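Local coordinates for protein adenosine kinase (PDB 3UBO) that probably transfers a phosphate group from ATP to adenosine, as a pfkB-family kinase that binds adenosine and ADP, at residues D23-L27 / I119-E123; W162-K168 / R197-F202. All blocks are in the same frame, centred on the assembly; numbering follows the deposited sequence.

How the interactions relate
Interaction 1 (23-27 with 119-123) belongs to the five-stranded mixed sheet that forms the lid in pfkB-family kinases. Interaction 2 (162-168 with 197-202) belongs to the larger domain built on the parallel sheet. The two share no helix or strand, and their nearest atoms are about 14 Å apart. Both are partly buried. Interaction 1 is apolar across the interface, with two phenylalanines, a leucine and a threonine methyl beside the exposed start of a helix. Interaction 2 joins an aromatic cluster to a salt bridge. Its Asp163 side chain lies about 5 Å from bound adenosine, whereas Phe120 of interaction 1 stays about 11 Å away.

Interaction 1: D23-L27 / I119-E123; sequences DDSFL and IFVTE
Phe26 sets CE1 and CZ of its ring over one face of the Phe120 ring. Its CE1 sits above the centre of the Phe120 ring, 3.9 Å from Phe120 CZ. The two ring planes are inclined at 41°, neither stacked nor perpendicular, and their centroids are 4.9 Å apart. Phe26 reaches across because its CG is anti to the backbone N (chi1 -174°), which carries the ring out from the first turn of the helix. Leu27 fills the next place along. Its two methyls divide the work: CD2 lies 3.9 Å from Phe120 CB, and CD1 lies 3.8 Å from Thr122 CG2. The threonine methyl also meets the backbone of the helix start, at 3.8 Å from Asp23 O. The Thr122 hydroxyl is used elsewhere, bonded to Asp124. With an alanine at Phe120, the Phe26 ring would probably lose the surface under its CE1, and a gap would open beside Leu27 CD2. Asp23 is the N-cap of the helix. Its OD1 accepts a weak bond from Phe26 N (3.4 Å), at the root of the side chain that makes the aromatic contact. Asp24 is paired with Lys34 in a salt bridge. Helix 24-29 thus packs on one face of the mixed sheet, where Phe120 also touches Met52. Strand 116-121 lies between strands 16-21 and 127-132. The residues flanking Phe120 in that strand, Ile119 and Val121, turn their side chains to the other face, towards the loop residues Thr276 and Asp274.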
# COMPACT_ATOMS: atom_id res chain seq x y z
N ASP A 23 -8.55 -13.23 -10.98
CA ASP A 23 -9.74 -14.12 -10.93
C ASP A 23 -9.26 -15.54 -10.89
O ASP A 23 -8.06 -15.76 -10.83
CB ASP A 23 -10.74 -13.90 -12.09
CG ASP A 23 -10.06 -13.77 -13.45
OD1 ASP A 23 -8.82 -13.96 -13.50
OD2 ASP A 23 -10.72 -13.46 -14.47
N ASP A 24 -10.14 -16.54 -10.92
CA ASP A 24 -9.61 -17.92 -10.81
C ASP A 24 -8.78 -18.32 -12.03
O ASP A 24 -7.65 -18.80 -11.87
CB ASP A 24 -10.68 -18.99 -10.55
CG ASP A 24 -10.93 -19.27 -9.04
OD1 ASP A 24 -10.13 -18.82 -8.17
OD2 ASP A 24 -11.94 -19.96 -8.74
N SER A 25 -9.33 -18.13 -13.23
CA SER A 25 -8.58 -18.45 -14.45
C SER A 25 -7.13 -17.89 -14.52
O SER A 25 -6.22 -18.52 -15.05
CB SER A 25 -9.38 -18.02 -15.66
OG SER A 25 -10.00 -16.80 -15.33
N PHE A 26 -6.88 -16.71 -13.96
CA PHE A 26 -5.52 -16.22 -13.92
C PHE A 26 -4.56 -17.18 -13.23
O PHE A 26 -3.43 -17.35 -13.65
CB PHE A 26 -5.42 -14.89 -13.21
CG PHE A 26 -4.07 -14.30 -13.27
CD1 PHE A 26 -3.06 -14.77 -12.45
CD2 PHE A 26 -3.79 -13.31 -14.18
CE1 PHE A 26 -1.74 -14.22 -12.50
CE2 PHE A 26 -2.50 -12.76 -14.26
CZ PHE A 26 -1.46 -13.22 -13.42
N LEU A 27 -4.99 -17.79 -12.16
CA LEU A 27 -4.10 -18.64 -11.42
C LEU A 27 -3.87 -19.95 -12.16
O LEU A 27 -2.77 -20.44 -12.15
CB LEU A 27 -4.64 -18.90 -10.01
CG LEU A 27 -5.00 -17.68 -9.17
CD1 LEU A 27 -5.66 -18.12 -7.91
CD2 LEU A 27 -3.77 -16.81 -8.90
N ILE A 119 1.61 -11.32 -4.67
CA ILE A 119 0.43 -11.87 -4.02
C ILE A 119 -0.87 -11.55 -4.76
O ILE A 119 -1.29 -10.39 -4.81
CB ILE A 119 0.33 -11.44 -2.53
CG1 ILE A 119 1.59 -11.89 -1.74
CG2 ILE A 119 -0.97 -11.94 -1.90
CD1 ILE A 119 1.62 -11.55 -0.24
N PHE A 120 -1.49 -12.60 -5.29
CA PHE A 120 -2.75 -12.52 -5.99
C PHE A 120 -3.96 -12.91 -5.14
O PHE A 120 -4.13 -14.08 -4.81
CB PHE A 120 -2.71 -13.38 -7.26
CG PHE A 120 -1.63 -12.95 -8.25
CD1 PHE A 120 -1.80 -11.79 -9.02
CD2 PHE A 120 -0.47 -13.71 -8.40
CE1 PHE A 120 -0.80 -11.38 -9.93
CE2 PHE A 120 0.54 -13.35 -9.28
CZ PHE A 120 0.42 -12.15 -10.04
N VAL A 121 -4.84 -11.95 -4.85
CA VAL A 121 -6.02 -12.18 -4.05
C VAL A 121 -7.25 -12.49 -4.92
O VAL A 121 -7.60 -11.73 -5.79
CB VAL A 121 -6.30 -10.97 -3.14
CG1 VAL A 121 -7.32 -11.33 -2.06
CG2 VAL A 121 -5.04 -10.49 -2.47
N THR A 122 -7.91 -13.61 -4.69
CA THR A 122 -9.14 -13.87 -5.42
C THR A 122 -10.39 -13.32 -4.78
O THR A 122 -10.33 -12.66 -3.74
CB THR A 122 -9.27 -15.35 -5.80
OG1 THR A 122 -8.86 -16.19 -4.71
CG2 THR A 122 -8.39 -15.60 -7.02
N GLU A 123 -11.55 -13.52 -5.40
CA GLU A 123 -12.77 -12.83 -4.92
C GLU A 123 -13.12 -13.32 -3.49
O GLU A 123 -13.62 -12.57 -2.67
CB GLU A 123 -13.95 -12.96 -5.90

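Interaction 2: W162-K168 / R197-F202; sequences WDPPRAK and RYRSEF
Asp163 and Arg197 form a side-on salt bridge at one end of an aromatic cluster of Trp162, Tyr198 and Phe202. The cluster lies in the alpha/beta domain of the ribokinase-like fold. Arg197 NE meets Asp163 OD1 at 2.7 Å in a nearly straight bond (163°), and Arg197 NH2 meets Asp163 OD2 at 3.1 Å. Each carboxylate oxygen uses its syn lone pair. The carboxylate and guanidinium planes are only 15° apart, so the two groups are nearly coplanar. A bend at chi3 of Arg197 (74°) turns the NE edge towards the aspartate. Tyr198 OH donates a second bond to Asp163 OD1, at 2.8 Å, from above the carboxylate plane. Three donors therefore hold the carboxylate and limit its rotation.

The next shell is aromatic. The Tyr198 ring lies between Arg197 CG on one face and Trp162 CB, in a CH-pi contact, on the other. The edge of the Trp162 indole points towards that second face in a T-shaped pair. Phe202 in turn sets its own edge on the indole: its CE1 lies 3.9 Å from Trp162 CG. Lys168 CB covers the opposite indole face, while Glu201 CB packs 3.8 Å from Trp162 CD1.

Further out, Met37 and Leu39 of strand 37-39 touch both Asp163 and Arg197. This places the salt bridge where the mixed sheet meets the larger domain, close to bound adenosine. Lys168 NZ and Glu201 OE2 make a long salt bridge of 3.8 Å.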
# COMPACT_ATOMS: atom_id res chain seq x y z
N TRP A 162 13.30 -22.88 6.23
CA TRP A 162 14.01 -24.03 5.72
C TRP A 162 14.48 -23.86 4.27
O TRP A 162 15.59 -24.32 3.93
CB TRP A 162 13.30 -25.36 6.05
CG TRP A 162 13.84 -25.79 7.38
CD1 TRP A 162 14.50 -26.97 7.67
CD2 TRP A 162 13.92 -24.97 8.58
NE1 TRP A 162 14.95 -26.94 8.99
CE2 TRP A 162 14.62 -25.73 9.56
CE3 TRP A 162 13.48 -23.66 8.91
CZ2 TRP A 162 14.87 -25.24 10.87
CZ3 TRP A 162 13.74 -23.16 10.20
CH2 TRP A 162 14.42 -23.97 11.17
N ASP A 163 13.71 -23.12 3.45
CA ASP A 163 13.98 -22.95 2.02
C ASP A 163 15.34 -22.34 1.74
O ASP A 163 16.11 -22.91 0.94
CB ASP A 163 12.86 -22.16 1.31
CG ASP A 163 11.60 -22.98 1.11
OD1 ASP A 163 11.75 -24.18 0.76
OD2 ASP A 163 10.47 -22.46 1.34
N PRO A 164 15.65 -21.19 2.36
CA PRO A 164 16.99 -20.66 2.10
C PRO A 164 18.08 -21.68 2.52
O PRO A 164 17.79 -22.83 2.89
CB PRO A 164 17.06 -19.36 2.92
CG PRO A 164 15.77 -19.09 3.46
CD PRO A 164 14.80 -20.22 3.07
N PRO A 165 19.35 -21.29 2.40
CA PRO A 165 20.33 -22.38 2.60
C PRO A 165 20.71 -22.56 4.11
O PRO A 165 20.63 -23.70 4.65
CB PRO A 165 21.53 -21.93 1.76
CG PRO A 165 21.15 -20.60 1.12
CD PRO A 165 19.96 -20.06 1.87
N ARG A 166 21.02 -21.43 4.75
CA ARG A 166 21.63 -21.37 6.06
C ARG A 166 20.81 -20.65 7.11
O ARG A 166 21.36 -20.03 8.04
CB ARG A 166 22.95 -20.62 5.93
CG ARG A 166 23.78 -21.09 4.77
CD ARG A 166 24.61 -19.97 4.33
NE ARG A 166 25.37 -19.34 5.43
CZ ARG A 166 25.24 -18.05 5.75
NH1 ARG A 166 24.37 -17.31 5.05
NH2 ARG A 166 25.97 -17.49 6.73
N ALA A 167 19.49 -20.73 7.01
CA ALA A 167 18.69 -20.10 8.03
C ALA A 167 18.52 -21.07 9.20
O ALA A 167 18.74 -20.64 10.32
CB ALA A 167 17.36 -19.57 7.50
N LYS A 168 18.14 -22.33 8.95
CA LYS A 168 18.22 -23.42 9.95
C LYS A 168 19.47 -23.33 10.93
O LYS A 168 19.34 -23.66 12.13
CB LYS A 168 18.16 -24.80 9.25
CG LYS A 168 19.39 -25.15 8.34
CD LYS A 168 18.97 -26.02 7.12
CE LYS A 168 19.21 -27.55 7.29
NZ LYS A 168 18.13 -28.51 6.73
N ARG A 197 7.71 -30.51 2.17
CA ARG A 197 9.12 -30.29 1.77
C ARG A 197 10.12 -30.41 2.97
O ARG A 197 11.34 -30.46 2.80
CB ARG A 197 9.18 -28.91 1.06
CG ARG A 197 10.52 -28.23 0.55
CD ARG A 197 10.21 -26.99 -0.51
NE ARG A 197 9.67 -25.74 0.08
CZ ARG A 197 8.37 -25.39 0.14
NH1 ARG A 197 7.38 -26.14 -0.40
NH2 ARG A 197 8.03 -24.25 0.75
N TYR A 198 9.57 -30.43 4.18
CA TYR A 198 10.35 -30.55 5.41
C TYR A 198 9.59 -31.24 6.53
O TYR A 198 9.78 -30.86 7.68
CB TYR A 198 10.81 -29.17 5.94
CG TYR A 198 11.53 -28.30 4.93
CD1 TYR A 198 12.87 -28.53 4.59
CD2 TYR A 198 10.88 -27.25 4.31
CE1 TYR A 198 13.54 -27.71 3.64
CE2 TYR A 198 11.52 -26.46 3.37
CZ TYR A 198 12.84 -26.68 3.05
OH TYR A 198 13.45 -25.86 2.13
N ARG A 199 8.74 -32.23 6.21
CA ARG A 199 8.01 -33.02 7.25
C ARG A 199 8.96 -33.38 8.40
O ARG A 199 8.68 -33.17 9.59
CB ARG A 199 7.42 -34.32 6.65
CG ARG A 199 6.07 -34.72 7.20
CD ARG A 199 5.09 -35.28 6.08
NE ARG A 199 4.89 -36.75 6.11
CZ ARG A 199 4.05 -37.44 5.31
NH1 ARG A 199 3.33 -36.80 4.39
NH2 ARG A 199 3.94 -38.78 5.43
N SER A 200 10.12 -33.91 8.01
CA SER A 200 10.98 -34.59 8.93
C SER A 200 11.79 -33.57 9.68
O SER A 200 11.78 -33.59 10.90
CB SER A 200 11.88 -35.53 8.17
OG SER A 200 12.66 -34.77 7.28
N GLU A 201 12.48 -32.66 8.97
CA GLU A 201 13.25 -31.59 9.65
C GLU A 201 12.43 -30.91 10.73
O GLU A 201 12.97 -30.57 11.79
CB GLU A 201 13.78 -30.51 8.69
CG GLU A 201 15.05 -30.88 7.91
CD GLU A 201 14.74 -31.35 6.49
OE1 GLU A 201 13.64 -31.92 6.27
OE2 GLU A 201 15.62 -31.15 5.61
N PHE A 202 11.14 -30.75 10.46
CA PHE A 202 10.20 -30.06 11.33
C PHE A 202 9.95 -30.89 12.62
O PHE A 202 10.29 -30.41 13.71
CB PHE A 202 8.88 -29.69 10.55
CG PHE A 202 8.97 -28.41 9.70
CD1 PHE A 202 10.20 -27.75 9.48
CD2 PHE A 202 7.83 -27.89 9.06
CE1 PHE A 202 10.24 -26.56 8.69
CE2 PHE A 202 7.86 -26.72 8.27
CZ PHE A 202 9.03 -26.05 8.08